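Local coordinates for Myo-inositol phosphohydrolase (Mitsuokella multacida, PDB 4WU3), which probably removes phosphate from myo-inositol hexakisphosphate (phytate), acting as a PTP-like inositol phosphatase, and binds inositol-(1,3,4,5)-tetrakisphosphate, at residues Q59-F64 with A93-S98; D118-G123 with H239-A244. The protein carries 2 engineered substitutions. All blocks are in the same frame, centred on the assembly; numbering follows the deposited sequence.

Contact 1 of 2, residues Q59-F64 with A93-S98; sequences QLPRNF and ASSCFS
The carbonyl of Arg62 accepts an almost straight hydrogen bond from the backbone N of Ser95 (N to O 2.9 Å, 172° at the hydrogen), joining the type II turn Pro61-Phe64 to the chain as it leaves strand 91-94. Two residues along, Phe64 CA makes a CA-H...O contact to Ala93 O at 3.1 Å.

Ser95 and Pro61 carry much of the side-chain contact. Ser95 OG turns back to bond Cys96 O at 2.6 Å, approaching somewhat out of the carbonyl plane, and this fixes the hydroxyl beside Arg62 CB (3.3 Å from OG) and Pro61 CB. Replacing Ser95 by alanine is likely to leave Cys96 O without its hydroxyl partner and to open a gap beside Arg62 CB and Pro61 CB. With CG opposite the backbone N (chi1 175°), Arg62 runs extended; CG and CD pass alongside Ser95 CB before the guanidinium leads away to a weak, long ion pair with Asp176.

Pro61 packs by its ring carbons. Its CG rests on the hydroxymethyl of Ser94 (3.6 Å to OG), and its CB meets Phe97 CB at 4.2 Å. Ser94 OG in turn bonds Ser95 O in the carbonyl plane, on a lone pair, which braces this bend of the chain from within. Leu60 CD2 sits over the centre of the Phe64 ring.

Outside the pair, Pro61 and Phe97 pack on helix 99-108, which Ser98 N-caps, Ala93 lies against helix 247-261, and Cys96 touches strand 49-54.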
ATOM      1  N   GLN A  59     -32.237  17.647  -3.744  1.00 14.49           N
ATOM      2  CA  GLN A  59     -31.663  17.705  -2.407  1.00 13.82           C
ATOM      3  C   GLN A  59     -30.162  17.939  -2.504  1.00 13.83           C
ATOM      4  O   GLN A  59     -29.555  17.714  -3.556  1.00 14.79           O
ATOM      5  CB  GLN A  59     -31.914  16.390  -1.672  1.00 14.31           C
ATOM      6  CG  GLN A  59     -31.146  15.223  -2.278  1.00 15.69           C
ATOM      7  CD  GLN A  59     -31.400  13.901  -1.580  1.00 16.04           C
ATOM      8  OE1 GLN A  59     -32.106  13.834  -0.575  1.00 14.53           O
ATOM      9  NE2 GLN A  59     -30.826  12.831  -2.126  1.00 16.47           N
ATOM     10  N   LEU A  60     -29.557  18.386  -1.409  1.00 12.13           N
ATOM     11  CA  LEU A  60     -28.113  18.405  -1.315  1.00 11.36           C
ATOM     12  C   LEU A  60     -27.637  16.960  -1.276  1.00 11.40           C
ATOM     13  O   LEU A  60     -28.294  16.104  -0.686  1.00 11.13           O
ATOM     14  CB  LEU A  60     -27.664  19.136  -0.055  1.00 12.04           C
ATOM     15  CG  LEU A  60     -27.829  20.648  -0.037  1.00 12.50           C
ATOM     16  CD1 LEU A  60     -27.325  21.200   1.285  1.00 13.53           C
ATOM     17  CD2 LEU A  60     -27.086  21.298  -1.196  1.00 11.86           C
ATOM     18  N   PRO A  61     -26.490  16.678  -1.903  1.00 11.63           N
ATOM     19  CA  PRO A  61     -26.000  15.311  -1.920  1.00 10.77           C
ATOM     20  C   PRO A  61     -25.363  14.881  -0.611  1.00 10.99           C
ATOM     21  O   PRO A  61     -25.179  15.678   0.297  1.00 10.34           O
ATOM     22  CB  PRO A  61     -24.956  15.329  -3.022  1.00 11.32           C
ATOM     23  CG  PRO A  61     -24.428  16.721  -3.015  1.00 12.40           C
ATOM     24  CD  PRO A  61     -25.593  17.597  -2.627  1.00 12.65           C
ATOM     25  N   ARG A  62     -25.031  13.598  -0.565  1.00 11.44           N
ATOM     26  CA  ARG A  62     -24.344  12.948   0.533  1.00 10.45           C
ATOM     27  C   ARG A  62     -23.069  13.675   0.949  1.00 10.02           C
ATOM     28  O   ARG A  62     -22.261  14.070   0.113  1.00  9.43           O
ATOM     29  CB  ARG A  62     -24.019  11.517   0.085  1.00 12.25           C
ATOM     30  CG  ARG A  62     -23.197  10.677   1.047  1.00 13.66           C
ATOM     31  CD  ARG A  62     -22.898   9.330   0.417  1.00 14.15           C
ATOM     32  NE  ARG A  62     -22.180   8.438   1.324  1.00 15.50           N
ATOM     33  CZ  ARG A  62     -21.483   7.381   0.928  1.00 14.14           C
ATOM     34  NH1 ARG A  62     -21.402   7.079  -0.360  1.00 14.43           N
ATOM     35  NH2 ARG A  62     -20.864   6.628   1.818  1.00 15.86           N
ATOM     36  N   ASN A  63     -22.909  13.849   2.257  1.00  9.94           N
ATOM     37  CA  ASN A  63     -21.702  14.427   2.834  1.00 10.47           C
ATOM     38  C   ASN A  63     -21.397  15.827   2.352  1.00 10.36           C
ATOM     39  O   ASN A  63     -20.242  16.241   2.340  1.00 12.61           O
ATOM     40  CB  ASN A  63     -20.498  13.510   2.569  1.00 10.57           C
ATOM     41  CG  ASN A  63     -20.540  12.265   3.421  1.00 11.06           C
ATOM     42  OD1 ASN A  63     -20.968  12.318   4.578  1.00 10.41           O
ATOM     43  ND2 ASN A  63     -20.128  11.132   2.854  1.00 10.81           N
ATOM     44  N   PHE A  64     -22.422  16.566   1.963  1.00 10.06           N
ATOM     45  CA  PHE A  64     -22.207  17.946   1.570  1.00 10.35           C
ATOM     46  C   PHE A  64     -21.730  18.774   2.766  1.00 10.98           C
ATOM     47  O   PHE A  64     -22.275  18.668   3.860  1.00 12.90           O
ATOM     48  CB  PHE A  64     -23.479  18.577   1.013  1.00  9.81           C
ATOM     49  CG  PHE A  64     -23.302  20.021   0.655  1.00 10.52           C
ATOM     50  CD1 PHE A  64     -22.835  20.385  -0.599  1.00 10.52           C
ATOM     51  CD2 PHE A  64     -23.543  21.008   1.584  1.00 10.24           C
ATOM     52  CE1 PHE A  64     -22.634  21.708  -0.918  1.00 10.03           C
ATOM     53  CE2 PHE A  64     -23.346  22.333   1.265  1.00 10.26           C
ATOM     54  CZ  PHE A  64     -22.886  22.683   0.017  1.00  9.58           C
ATOM     55  N   ALA A  93     -17.852  20.828  -0.585  1.00  6.97           N
ATOM     56  CA  ALA A  93     -17.493  19.463  -0.949  1.00  6.78           C
ATOM     57  C   ALA A  93     -18.656  18.500  -0.710  1.00  6.59           C
ATOM     58  O   ALA A  93     -19.589  18.799   0.043  1.00  6.05           O
ATOM     59  CB  ALA A  93     -16.277  19.015  -0.151  1.00  7.05           C
ATOM     60  N   SER A  94     -18.594  17.339  -1.351  1.00  6.39           N
ATOM     61  CA  SER A  94     -19.658  16.349  -1.234  1.00  6.54           C
ATOM     62  C   SER A  94     -19.297  15.097  -1.971  1.00  7.30           C
ATOM     63  O   SER A  94     -18.256  15.020  -2.615  1.00  6.58           O
ATOM     64  CB  SER A  94     -20.962  16.874  -1.847  1.00  6.36           C
ATOM     65  OG  SER A  94     -20.828  17.009  -3.254  1.00  6.28           O
ATOM     66  N   SER A  95     -20.197  14.120  -1.869  1.00  8.90           N
ATOM     67  CA  SER A  95     -20.228  12.962  -2.737  1.00  8.62           C
ATOM     68  C   SER A  95     -20.534  13.389  -4.161  1.00  8.94           C
ATOM     69  O   SER A  95     -20.834  14.549  -4.431  1.00  8.92           O
ATOM     70  CB  SER A  95     -21.369  12.051  -2.307  1.00  9.37           C
ATOM     71  OG  SER A  95     -22.624  12.621  -2.690  1.00  9.57           O
ATOM     72  N   CYS A  96     -20.526  12.429  -5.072  1.00  8.96           N
ATOM     73  CA  CYS A  96     -20.990  12.716  -6.393  1.00  9.51           C
ATOM     74  C   CYS A  96     -22.460  13.095  -6.289  1.00  8.65           C
ATOM     75  O   CYS A  96     -23.105  12.830  -5.279  1.00  8.64           O
ATOM     76  CB  CYS A  96     -20.755  11.527  -7.328  1.00 10.68           C
ATOM     77  SG  CYS A  96     -21.573   9.996  -6.871  1.00 12.75           S
ATOM     78  N   PHE A  97     -22.968  13.738  -7.335  1.00  8.98           N
ATOM     79  CA  PHE A  97     -24.300  14.329  -7.336  1.00  8.75           C
ATOM     80  C   PHE A  97     -25.058  14.040  -8.634  1.00  9.60           C
ATOM     81  O   PHE A  97     -24.468  13.977  -9.729  1.00  9.09           O
ATOM     82  CB  PHE A  97     -24.215  15.857  -7.119  1.00  9.10           C
ATOM     83  CG  PHE A  97     -23.103  16.538  -7.894  1.00  9.28           C
ATOM     84  CD1 PHE A  97     -23.203  16.731  -9.263  1.00  9.22           C
ATOM     85  CD2 PHE A  97     -21.961  16.995  -7.243  1.00  9.13           C
ATOM     86  CE1 PHE A  97     -22.183  17.347  -9.970  1.00  9.54           C
ATOM     87  CE2 PHE A  97     -20.941  17.625  -7.943  1.00  9.04           C
ATOM     88  CZ  PHE A  97     -21.050  17.797  -9.309  1.00  9.06           C
ATOM     89  N   SER A  98     -26.372  13.854  -8.500  1.00  9.56           N
ATOM     90  CA  SER A  98     -27.275  13.859  -9.643  1.00  9.41           C
ATOM     91  C   SER A  98     -27.432  15.292 -10.134  1.00  9.95           C
ATOM     92  O   SER A  98     -26.921  16.240  -9.525  1.00  9.10           O
ATOM     93  CB  SER A  98     -28.648  13.300  -9.254  1.00 10.42           C
ATOM     94  OG  SER A  98     -29.411  14.271  -8.557  1.00 10.92           O
TER

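Contact 2 of 2, residues D118-G123 with H239-A244; sequences DVDLRG and HYHSYA. Engineered in segment 239-244: Ser242 (natural residue Cys). With PO4 (phosphate ion), chain G.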
ATOM      1  N   ASP A 118     -16.548  22.945 -10.477  1.00  8.12           N
ATOM      2  CA  ASP A 118     -16.707  21.564 -10.095  1.00  7.84           C
ATOM      3  C   ASP A 118     -15.358  20.900 -10.260  1.00  7.23           C
ATOM      4  O   ASP A 118     -14.846  20.788 -11.373  1.00  7.55           O
ATOM      5  CB  ASP A 118     -17.748  20.896 -10.994  1.00  8.78           C
ATOM      6  CG  ASP A 118     -17.846  19.398 -10.777  1.00  9.23           C
ATOM      7  OD1 ASP A 118     -17.563  18.926  -9.654  1.00 10.87           O
ATOM      8  OD2 ASP A 118     -18.221  18.688 -11.739  1.00  9.24           O
ATOM      9  N   VAL A 119     -14.770  20.490  -9.143  1.00  6.38           N
ATOM     10  CA  VAL A 119     -13.532  19.736  -9.169  1.00  6.16           C
ATOM     11  C   VAL A 119     -13.860  18.273  -8.964  1.00  5.82           C
ATOM     12  O   VAL A 119     -14.118  17.823  -7.839  1.00  5.71           O
ATOM     13  CB  VAL A 119     -12.540  20.213  -8.091  1.00  6.53           C
ATOM     14  CG1 VAL A 119     -11.244  19.424  -8.169  1.00  6.66           C
ATOM     15  CG2 VAL A 119     -12.258  21.704  -8.252  1.00  6.27           C
ATOM     16  N   ASP A 120     -13.833  17.551 -10.083  1.00  5.79           N
ATOM     17  CA  ASP A 120     -14.221  16.159 -10.177  1.00  5.73           C
ATOM     18  C   ASP A 120     -13.009  15.265 -10.002  1.00  5.75           C
ATOM     19  O   ASP A 120     -12.191  15.141 -10.912  1.00  5.81           O
ATOM     20  CB  ASP A 120     -14.842  15.929 -11.557  1.00  5.90           C
ATOM     21  CG  ASP A 120     -15.274  14.505 -11.783  1.00  6.02           C
ATOM     22  OD1 ASP A 120     -15.121  13.687 -10.859  1.00  5.57           O
ATOM     23  OD2 ASP A 120     -15.771  14.207 -12.899  1.00  6.92           O
ATOM     24  N   LEU A 121     -12.902  14.617  -8.844  1.00  5.43           N
ATOM     25  CA  LEU A 121     -11.687  13.877  -8.503  1.00  5.43           C
ATOM     26  C   LEU A 121     -11.739  12.409  -8.933  1.00  5.47           C
ATOM     27  O   LEU A 121     -10.893  11.612  -8.552  1.00  5.28           O
ATOM     28  CB  LEU A 121     -11.427  13.972  -6.990  1.00  5.66           C
ATOM     29  CG  LEU A 121     -11.331  15.385  -6.426  1.00  5.91           C
ATOM     30  CD1 LEU A 121     -11.381  15.377  -4.903  1.00  6.05           C
ATOM     31  CD2 LEU A 121     -10.076  16.088  -6.944  1.00  6.15           C
ATOM     32  N   ARG A 122     -12.724  12.046  -9.735  1.00  5.79           N
ATOM     33  CA  ARG A 122     -12.994  10.629  -9.952  1.00  6.00           C
ATOM     34  C   ARG A 122     -12.265  10.072 -11.155  1.00  6.08           C
ATOM     35  O   ARG A 122     -12.490  10.509 -12.286  1.00  5.96           O
ATOM     36  CB  ARG A 122     -14.490  10.381 -10.127  1.00  6.28           C
ATOM     37  CG  ARG A 122     -15.358  10.799  -8.950  1.00  6.67           C
ATOM     38  CD  ARG A 122     -16.826  10.559  -9.274  1.00  6.63           C
ATOM     39  NE  ARG A 122     -17.186   9.146  -9.259  1.00  6.59           N
ATOM     40  CZ  ARG A 122     -18.363   8.686  -9.663  1.00  7.09           C
ATOM     41  NH1 ARG A 122     -19.273   9.534 -10.128  1.00  7.50           N
ATOM     42  NH2 ARG A 122     -18.636   7.386  -9.615  1.00  7.48           N
ATOM     43  N   GLY A 123     -11.408   9.091 -10.902  1.00  6.15           N
ATOM     44  CA  GLY A 123     -10.705   8.382 -11.969  1.00  6.37           C
ATOM     45  C   GLY A 123     -11.558   7.315 -12.623  1.00  6.13           C
ATOM     46  O   GLY A 123     -11.379   7.012 -13.790  1.00  6.71           O
ATOM     47  N   HIS A 239     -15.843  23.489  -5.543  1.00  7.17           N
ATOM     48  CA  HIS A 239     -16.580  22.385  -4.966  1.00  6.96           C
ATOM     49  C   HIS A 239     -15.877  21.092  -5.333  1.00  6.97           C
ATOM     50  O   HIS A 239     -15.840  20.724  -6.508  1.00  7.48           O
ATOM     51  CB  HIS A 239     -18.019  22.350  -5.488  1.00  7.30           C
ATOM     52  CG  HIS A 239     -18.837  21.270  -4.872  1.00  6.76           C
ATOM     53  ND1 HIS A 239     -19.445  21.414  -3.646  1.00  6.78           N
ATOM     54  CD2 HIS A 239     -19.093  20.001  -5.275  1.00  6.91           C
ATOM     55  CE1 HIS A 239     -20.060  20.290  -3.327  1.00  7.15           C
ATOM     56  NE2 HIS A 239     -19.866  19.417  -4.300  1.00  6.98           N
ATOM     57  N   TYR A 240     -15.302  20.424  -4.332  1.00  6.68           N
ATOM     58  CA  TYR A 240     -14.588  19.170  -4.538  1.00  6.39           C
ATOM     59  C   TYR A 240     -15.532  17.993  -4.350  1.00  6.78           C
ATOM     60  O   TYR A 240     -16.369  17.974  -3.430  1.00  7.35           O
ATOM     61  CB  TYR A 240     -13.443  19.018  -3.535  1.00  5.83           C
ATOM     62  CG  TYR A 240     -12.392  20.090  -3.606  1.00  5.60           C
ATOM     63  CD1 TYR A 240     -11.432  20.078  -4.598  1.00  5.33           C
ATOM     64  CD2 TYR A 240     -12.348  21.106  -2.661  1.00  5.60           C
ATOM     65  CE1 TYR A 240     -10.465  21.063  -4.661  1.00  5.38           C
ATOM     66  CE2 TYR A 240     -11.391  22.090  -2.712  1.00  5.27           C
ATOM     67  CZ  TYR A 240     -10.447  22.071  -3.712  1.00  5.33           C
ATOM     68  OH  TYR A 240      -9.490  23.070  -3.772  1.00  4.88           O
ATOM     69  N   HIS A 241     -15.406  17.001  -5.215  1.00  6.92           N
ATOM     70  CA  HIS A 241     -16.149  15.773  -5.007  1.00  6.97           C
ATOM     71  C   HIS A 241     -15.454  14.535  -5.589  1.00  7.05           C
ATOM     72  O   HIS A 241     -14.667  14.611  -6.544  1.00  5.95           O
ATOM     73  CB  HIS A 241     -17.560  15.916  -5.569  1.00  7.15           C
ATOM     74  CG  HIS A 241     -17.671  15.543  -7.008  1.00  7.29           C
ATOM     75  ND1 HIS A 241     -17.814  14.237  -7.424  1.00  8.19           N
ATOM     76  CD2 HIS A 241     -17.655  16.300  -8.127  1.00  7.34           C
ATOM     77  CE1 HIS A 241     -17.873  14.207  -8.743  1.00  8.34           C
ATOM     78  NE2 HIS A 241     -17.778  15.446  -9.191  1.00  8.20           N
ATOM     79  N   SER A 242     -15.762  13.395  -4.987  1.00  7.36           N
ATOM     80  CA  SER A 242     -15.275  12.114  -5.444  1.00  8.01           C
ATOM     81  C   SER A 242     -16.507  11.216  -5.607  1.00  8.92           C
ATOM     82  O   SER A 242     -17.539  11.689  -6.111  1.00  9.78           O
ATOM     83  CB  SER A 242     -14.277  11.558  -4.438  1.00  8.59           C
ATOM     84  OG  SER A 242     -14.672  11.866  -3.105  1.00  8.77           O
ATOM     85  N   TYR A 243     -16.434   9.945  -5.208  1.00  8.57           N
ATOM     86  CA  TYR A 243     -17.657   9.147  -5.177  1.00  7.89           C
ATOM     87  C   TYR A 243     -18.440   9.382  -3.878  1.00  8.04           C
ATOM     88  O   TYR A 243     -19.613   9.771  -3.916  1.00  7.49           O
ATOM     89  CB  TYR A 243     -17.427   7.649  -5.388  1.00  7.88           C
ATOM     90  CG  TYR A 243     -18.742   6.909  -5.238  1.00  8.46           C
ATOM     91  CD1 TYR A 243     -19.754   7.064  -6.181  1.00  8.50           C
ATOM     92  CD2 TYR A 243     -19.011   6.141  -4.119  1.00  9.09           C
ATOM     93  CE1 TYR A 243     -20.971   6.446  -6.034  1.00  8.92           C
ATOM     94  CE2 TYR A 243     -20.239   5.507  -3.961  1.00  9.53           C
ATOM     95  CZ  TYR A 243     -21.212   5.665  -4.922  1.00  9.88           C
ATOM     96  OH  TYR A 243     -22.439   5.046  -4.777  1.00 11.43           O
ATOM     97  N   ALA A 244     -17.790   9.171  -2.736  1.00  8.01           N
ATOM     98  CA  ALA A 244     -18.490   9.187  -1.461  1.00  8.90           C
ATOM     99  C   ALA A 244     -18.325  10.512  -0.718  1.00 10.22           C
ATOM    100  O   ALA A 244     -19.000  10.761   0.275  1.00 12.49           O
ATOM    101  CB  ALA A 244     -18.007   8.035  -0.598  1.00  9.28           C
TER
HETATM  102  P   PO4 G 703     -14.148   8.722  -1.853  1.00 12.76           P
HETATM  103  O1  PO4 G 703     -14.317   7.723  -0.734  1.00 11.22           O
HETATM  104  O2  PO4 G 703     -14.665  10.043  -1.328  1.00 11.77           O
HETATM  105  O3  PO4 G 703     -14.914   8.297  -3.079  1.00 10.61           O
HETATM  106  O4  PO4 G 703     -12.694   8.896  -2.255  1.00 13.39           O
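Val119 sits between His239 and His241 of a parallel strand: its N donates to His239 O at 2.9 Å, its O accepts from His241 N at 3.0 Å, and Leu121 N donates to His241 O. On one face of the sheet His241 CG lies between its backbone N and carbonyl carbon (chi1 88°), which brings the ring beside Asp118 and Asp120. Asp118 OD1 meets His241 CD2 in the ring plane at 3.0 Å, with the carboxylate and imidazole planes 14° apart. Asp120 OD1 lies obliquely near CE1 and also closes an Asx turn onto Arg122 N; Asp120 OD2 is hydrogen-bonded to Tyr206 OH and His126 NE2. On the opposite face Val119 CG1 packs on Tyr240 CD1.

Further along, Arg122 CD rests on Ser242 O (3.4 Å), and Tyr243 CD1 lies over one face of the guanidinium. Ser242 O also accepts from His241 ND1 on a lone pair, tying the ring to the loop. Ser242 is an engineered replacement of the cysteine in the PTP signature, the position of the nucleophile in this family; its OG donates to phosphate O2, and Ala244 N holds O3 at 3.0 Å, as expected of a PTP P-loop.

In the second shell, Glu195 bonds His241 NE2, and Glu124 and Asp53 form salt bridges with Arg122. Strand 205-211 flanks strand 116-122, and helix 247-261 packs on Tyr240 and supplies Arg248 to the phosphate.

In the fold
Contact 1 closes before contact 2 opens, yet their centres are only 10 Å apart and both reach one mixed five-stranded sheet, ordered 65-66, 91-94, 237-241, 116-122, 205-211. Strands 91-94 and 237-241 are neighbours, so strand 237-241 runs between 91-94 and 116-122. Ser94 OG reaches His239 NE2 and Asn63 ND2 reaches Ala244 O, each at 2.8 Å in a probable hydrogen bond, and the Phe97 and His241 rings meet. The turn of contact 1 is thereby coupled to the phosphate-binding loop of contact 2. A second sheet, with strand 535-539 at its centre, repeats this strand order later in the chain, consistent with tandem PTP-like units.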